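2-oxoglutarate carboxylase small subunit (Hydrogenobacter thermophilus, PDB 7KCT) is the biotin carboxylase-type subunit of a two-part carboxylase, a protein of the ATP-grasp class that holds ADP in this structure. Local coordinates at residues His305-Met310 with Lys396-Ala401; Ile347-Pro352 with Ser392-Leu397. All coordinates share one frame; numbering follows the deposited sequence.

Interaction 1 (His305-Met310 with Lys396-Ala401); sequences HPVTEM and KLIVWA
Lys396 opens the contact by extending its chain alongside Pro306 toward His305, at the place where a helix of the ATP-grasp region rests on the antiparallel sheet of the biotin carboxylase C-terminal region. Helix 305-310 and strand 396-401 run nearly the same way, 22° apart, with axes 8.8 Å from each other, a helix-on-sheet layer closed without any hydrogen bond between the two. The lysine's CE lies 4.2 Å from Pro306 CG, while its ammonium group passes beyond the contact to a salt bridge with Glu21 and a hydrogen bond to the carbonyl of Val303.

Next along the strand, Ile398 is the apolar middle. Its two branches divide the work: CD1 reaches Pro306 CB at 3.8 Å, the two side chains crossing at about a right angle, and CG2, anti to the backbone N, meets Met310 CG, also at 3.8 Å. Val307 adds only a distant touch of CG1 to the same CG2.

Trp400 completes the row. Its ring swings away from its own backbone N (chi1 176°), and NE1 is bonded to the carbonyl of Asn339. Bent at chi2 and chi3, Met310 brings its methyl CE against the strand, 3.8 Å from Trp400 CB, and the carbonyl O of Met310 stands 3.5 Å from Trp400 CD1.

Interaction 2 (Ile347-Pro352 with Ser392-Leu397); sequences INAEDP and SLIAKL
Ser392 and Glu350 both place their first side-chain heavy atom beyond CB between backbone N and carbonyl carbon (chi1 57° and 55°), and the glutamate then runs on extended, so that its carboxylate comes back to the serine. Ser392 OG donates to Glu350 OE1 at 2.9 Å, approaching from above the carboxylate plane, 48° out of it. The other oxygen, OE2, takes a weak bond from Asn348 ND2 and a salt bridge from Arg241, and these partners together would restrict rotation of the carboxylate.

With ND2 on the Glu350 side, the amide of Asn348 points its OD1 to Leu393, 3.2 Å from CD1, and the two side chains share one face of the sheet. On the other face Ile347 points its CG1 along Ala395, with Leu415, Ile427 and Leu430 of the neighbouring helices packed against it.

Backbone bonds join the antiparallel strands. Ile347 N gives to Ala395 O at 2.9 Å, and a single acceptor, Ile347 O, is gripped twice: Ile394 N comes almost along the C=O axis at 2.8 Å, and Ala395 N lies in the carbonyl plane on a lone pair at 3.3 Å. Just beyond the paired strand residues, Ala349 N continues the ladder to Ser392 O at 2.8 Å in a nearly straight bond. Ile394, the extra residue, packs its CD1 against Ala349 CB, 3.9 Å away, where Ala349 centres an inverse gamma turn.

Two successive residues, Ile394 and Ala395, thus face Ile347 alone: a classic beta bulge, here at the start of strand 393-401 in the antiparallel sheet of the biotin carboxylase C-terminal region.

Overall arrangement
Strand 393-401 serves both contacts, and its course shows how one strand can be held by different chemistry along its length. Interaction 2 lies at its beginning, where it pairs edge to edge with strand 341-351 and backbone hydrogen bonds dominate, reinforced by a small polar cluster. Interaction 1, with its centre about 16 Å from that of interaction 2, uses the strand from Lys396 onward to carry a helix on the sheet's face, mainly through apolar side chains, with no hydrogen bond across. Both contacts are largely buried. The shared Lys396 faces the helix, whereas Leu397 turns to helix 404-417. Both segments of interaction 2 fall in the biotin carboxylase C-terminal family region, whereas the helix of interaction 1 comes from the ATP-grasp region.

Interaction 1 (His305-Met310 with Lys396-Ala401)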
loop_
_atom_site.group_PDB
_atom_site.type_symbol
_atom_site.label_atom_id
_atom_site.label_comp_id
_atom_site.label_asym_id
_atom_site.label_seq_id
_atom_site.Cartn_x
_atom_site.Cartn_y
_atom_site.Cartn_z
ATOM N N HIS A 305 3.844 -7.340 12.826
ATOM C CA HIS A 305 2.436 -7.029 13.066
ATOM C C HIS A 305 1.652 -6.649 11.817
ATOM O O HIS A 305 0.418 -6.820 11.834
ATOM C CB HIS A 305 2.289 -5.916 14.128
ATOM C CG HIS A 305 2.609 -4.541 13.631
ATOM N ND1 HIS A 305 3.877 -4.013 13.734
ATOM C CD2 HIS A 305 1.845 -3.573 13.068
ATOM C CE1 HIS A 305 3.890 -2.792 13.212
ATOM N NE2 HIS A 305 2.673 -2.505 12.787
ATOM N N PRO A 306 2.243 -6.105 10.746
ATOM C CA PRO A 306 1.400 -5.720 9.599
ATOM C C PRO A 306 0.665 -6.876 8.940
ATOM O O PRO A 306 -0.464 -6.655 8.486
ATOM C CB PRO A 306 2.395 -5.034 8.641
ATOM C CG PRO A 306 3.412 -4.432 9.583
ATOM C CD PRO A 306 3.602 -5.534 10.635
ATOM N N VAL A 307 1.193 -8.106 8.905
ATOM C CA VAL A 307 0.424 -9.150 8.223
ATOM C C VAL A 307 -0.909 -9.362 8.926
ATOM O O VAL A 307 -1.932 -9.631 8.288
ATOM C CB VAL A 307 1.205 -10.482 8.103
ATOM C CG1 VAL A 307 2.444 -10.314 7.212
ATOM C CG2 VAL A 307 1.558 -11.113 9.447
ATOM N N THR A 308 -0.913 -9.252 10.244
ATOM C CA THR A 308 -2.150 -9.406 11.005
ATOM C C THR A 308 -3.109 -8.264 10.751
ATOM O O THR A 308 -4.329 -8.480 10.672
ATOM C CB THR A 308 -1.837 -9.519 12.494
ATOM O OG1 THR A 308 -1.037 -10.700 12.721
ATOM C CG2 THR A 308 -3.188 -9.553 13.285
ATOM N N GLU A 309 -2.586 -7.032 10.607
ATOM C CA GLU A 309 -3.441 -5.899 10.269
ATOM C C GLU A 309 -4.088 -6.071 8.912
ATOM O O GLU A 309 -5.248 -5.671 8.707
ATOM C CB GLU A 309 -2.648 -4.581 10.301
ATOM C CG GLU A 309 -1.963 -4.296 11.594
ATOM C CD GLU A 309 -1.178 -2.969 11.555
ATOM O OE1 GLU A 309 -0.682 -2.541 10.480
ATOM O OE2 GLU A 309 -1.088 -2.320 12.612
ATOM N N MET A 310 -3.383 -6.677 7.965
ATOM C CA MET A 310 -3.977 -6.781 6.634
ATOM C C MET A 310 -5.137 -7.788 6.577
ATOM O O MET A 310 -6.025 -7.636 5.755
ATOM C CB MET A 310 -2.929 -7.169 5.598
ATOM C CG MET A 310 -1.673 -6.300 5.658
ATOM S SD MET A 310 -1.998 -4.669 5.000
ATOM C CE MET A 310 -1.755 -5.148 3.290
ATOM N N LYS A 396 10.202 -3.351 5.121
ATOM C CA LYS A 396 9.310 -4.509 5.182
ATOM C C LYS A 396 8.376 -4.379 4.002
ATOM O O LYS A 396 7.741 -3.327 3.818
ATOM C CB LYS A 396 8.516 -4.576 6.484
ATOM C CG LYS A 396 9.394 -4.415 7.708
ATOM C CD LYS A 396 8.673 -4.694 9.034
ATOM C CE LYS A 396 7.581 -3.677 9.339
ATOM N NZ LYS A 396 7.417 -3.514 10.807
ATOM N N LEU A 397 8.351 -5.385 3.158
ATOM C CA LEU A 397 7.408 -5.438 2.056
ATOM C C LEU A 397 6.257 -6.347 2.464
ATOM O O LEU A 397 6.488 -7.500 2.819
ATOM C CB LEU A 397 8.089 -5.956 0.801
ATOM C CG LEU A 397 7.295 -6.019 -0.478
ATOM C CD1 LEU A 397 6.780 -4.651 -0.739
ATOM C CD2 LEU A 397 8.280 -6.546 -1.552
ATOM N N ILE A 398 5.028 -5.837 2.421
ATOM C CA ILE A 398 3.851 -6.586 2.869
ATOM C C ILE A 398 2.860 -6.660 1.742
ATOM O O ILE A 398 2.600 -5.643 1.088
ATOM C CB ILE A 398 3.191 -5.936 4.094
ATOM C CG1 ILE A 398 4.207 -5.825 5.210
ATOM C CG2 ILE A 398 1.936 -6.744 4.529
ATOM C CD1 ILE A 398 4.508 -4.408 5.597
ATOM N N VAL A 399 2.298 -7.850 1.493
ATOM C CA VAL A 399 1.272 -7.968 0.477
ATOM C C VAL A 399 0.056 -8.661 1.060
ATOM O O VAL A 399 0.115 -9.318 2.105
ATOM C CB VAL A 399 1.709 -8.701 -0.823
ATOM C CG1 VAL A 399 2.987 -8.086 -1.361
ATOM C CG2 VAL A 399 1.835 -10.256 -0.644
ATOM N N TRP A 400 -1.063 -8.465 0.377
ATOM C CA TRP A 400 -2.330 -9.100 0.739
ATOM C C TRP A 400 -3.003 -9.611 -0.530
ATOM O O TRP A 400 -2.920 -8.965 -1.576
ATOM C CB TRP A 400 -3.301 -8.124 1.486
ATOM C CG TRP A 400 -4.673 -8.791 1.778
ATOM C CD1 TRP A 400 -5.022 -9.480 2.893
ATOM C CD2 TRP A 400 -5.815 -8.825 0.921
ATOM N NE1 TRP A 400 -6.327 -9.946 2.792
ATOM C CE2 TRP A 400 -6.821 -9.567 1.572
ATOM C CE3 TRP A 400 -6.094 -8.278 -0.328
ATOM C CZ2 TRP A 400 -8.062 -9.803 0.994
ATOM C CZ3 TRP A 400 -7.306 -8.514 -0.893
ATOM C CH2 TRP A 400 -8.284 -9.265 -0.230
ATOM N N ALA A 401 -3.678 -10.761 -0.442
ATOM C CA ALA A 401 -4.531 -11.226 -1.534
ATOM C C ALA A 401 -5.637 -12.100 -0.963
ATOM O O ALA A 401 -5.527 -12.589 0.163
ATOM C CB ALA A 401 -3.740 -12.031 -2.565
#

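Interaction 2 (Ile347-Pro352 with Ser392-Leu397)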
loop_
_atom_site.group_PDB
_atom_site.type_symbol
_atom_site.label_atom_id
_atom_site.label_comp_id
_atom_site.label_asym_id
_atom_site.label_seq_id
_atom_site.Cartn_x
_atom_site.Cartn_y
_atom_site.Cartn_z
ATOM N N ILE A 347 13.375 -6.973 4.203
ATOM C CA ILE A 347 14.420 -6.559 3.274
ATOM C C ILE A 347 15.565 -6.066 4.139
ATOM O O ILE A 347 15.517 -4.941 4.647
ATOM C CB ILE A 347 13.967 -5.446 2.326
ATOM C CG1 ILE A 347 12.574 -5.711 1.788
ATOM C CG2 ILE A 347 14.978 -5.260 1.248
ATOM C CD1 ILE A 347 12.480 -6.869 1.025
ATOM N N ASN A 348 16.591 -6.899 4.314
ATOM C CA ASN A 348 17.721 -6.573 5.162
ATOM C C ASN A 348 18.935 -6.267 4.307
ATOM O O ASN A 348 19.107 -6.815 3.208
ATOM C CB ASN A 348 18.077 -7.725 6.125
ATOM C CG ASN A 348 16.940 -8.114 7.036
ATOM O OD1 ASN A 348 16.218 -7.271 7.557
ATOM N ND2 ASN A 348 16.781 -9.419 7.249
ATOM N N ALA A 349 19.780 -5.386 4.813
ATOM C CA ALA A 349 21.073 -5.102 4.196
ATOM C C ALA A 349 22.024 -6.189 4.698
ATOM O O ALA A 349 22.668 -6.041 5.733
ATOM C CB ALA A 349 21.577 -3.709 4.571
ATOM N N GLU A 350 21.995 -7.353 4.035
ATOM C CA GLU A 350 22.909 -8.434 4.388
ATOM C C GLU A 350 23.120 -9.320 3.167
ATOM O O GLU A 350 22.315 -9.318 2.235
ATOM C CB GLU A 350 22.407 -9.237 5.608
ATOM C CG GLU A 350 21.059 -9.821 5.548
ATOM C CD GLU A 350 20.483 -10.146 6.968
ATOM O OE1 GLU A 350 20.848 -9.513 8.001
ATOM O OE2 GLU A 350 19.632 -11.055 7.033
ATOM N N ASP A 351 24.238 -10.066 3.165
ATOM C CA ASP A 351 24.552 -10.902 2.012
ATOM C C ASP A 351 24.232 -12.349 2.336
ATOM O O ASP A 351 24.996 -12.998 3.064
ATOM C CB ASP A 351 26.025 -10.742 1.611
ATOM C CG ASP A 351 26.356 -11.423 0.263
ATOM O OD1 ASP A 351 25.544 -12.255 -0.222
ATOM O OD2 ASP A 351 27.444 -11.159 -0.299
ATOM N N PRO A 352 23.130 -12.905 1.829
ATOM C CA PRO A 352 22.827 -14.303 2.130
ATOM C C PRO A 352 23.871 -15.291 1.663
ATOM O O PRO A 352 23.987 -16.368 2.258
ATOM C CB PRO A 352 21.499 -14.555 1.405
ATOM C CG PRO A 352 20.892 -13.186 1.203
ATOM C CD PRO A 352 22.082 -12.281 1.001
ATOM N N SER A 392 19.863 -4.539 10.614
ATOM C CA SER A 392 20.101 -4.374 9.176
ATOM C C SER A 392 18.824 -4.166 8.372
ATOM O O SER A 392 18.897 -4.030 7.136
ATOM C CB SER A 392 20.863 -5.581 8.599
ATOM O OG SER A 392 20.162 -6.796 8.853
ATOM N N LEU A 393 17.677 -4.063 9.043
ATOM C CA LEU A 393 16.394 -3.922 8.370
ATOM C C LEU A 393 16.350 -2.611 7.601
ATOM O O LEU A 393 16.673 -1.553 8.141
ATOM C CB LEU A 393 15.265 -4.004 9.402
ATOM C CG LEU A 393 13.842 -4.114 8.833
ATOM C CD1 LEU A 393 13.702 -5.301 7.885
ATOM C CD2 LEU A 393 12.848 -4.199 9.995
ATOM N N ILE A 394 16.060 -2.703 6.309
ATOM C CA ILE A 394 15.851 -1.549 5.430
ATOM C C ILE A 394 14.364 -1.270 5.236
ATOM O O ILE A 394 13.932 -0.121 5.186
ATOM C CB ILE A 394 16.494 -1.782 4.043
ATOM C CG1 ILE A 394 17.998 -1.811 4.015
ATOM C CG2 ILE A 394 15.971 -0.728 3.005
ATOM C CD1 ILE A 394 18.490 -2.329 2.690
ATOM N N ALA A 395 13.587 -2.322 4.987
ATOM C CA ALA A 395 12.204 -2.150 4.588
ATOM C C ALA A 395 11.493 -3.453 4.895
ATOM O O ALA A 395 12.126 -4.507 5.012
ATOM C CB ALA A 395 12.082 -1.804 3.108
ATOM N N LYS A 396 10.202 -3.351 5.121
ATOM C CA LYS A 396 9.310 -4.509 5.182
ATOM C C LYS A 396 8.376 -4.379 4.002
ATOM O O LYS A 396 7.741 -3.327 3.818
ATOM C CB LYS A 396 8.516 -4.576 6.484
ATOM C CG LYS A 396 9.394 -4.415 7.708
ATOM C CD LYS A 396 8.673 -4.694 9.034
ATOM C CE LYS A 396 7.581 -3.677 9.339
ATOM N NZ LYS A 396 7.417 -3.514 10.807
ATOM N N LEU A 397 8.351 -5.385 3.158
ATOM C CA LEU A 397 7.408 -5.438 2.056
ATOM C C LEU A 397 6.257 -6.347 2.464
ATOM O O LEU A 397 6.488 -7.500 2.819
ATOM C CB LEU A 397 8.089 -5.956 0.801
ATOM C CG LEU A 397 7.295 -6.019 -0.478
ATOM C CD1 LEU A 397 6.780 -4.651 -0.739
ATOM C CD2 LEU A 397 8.280 -6.546 -1.552
#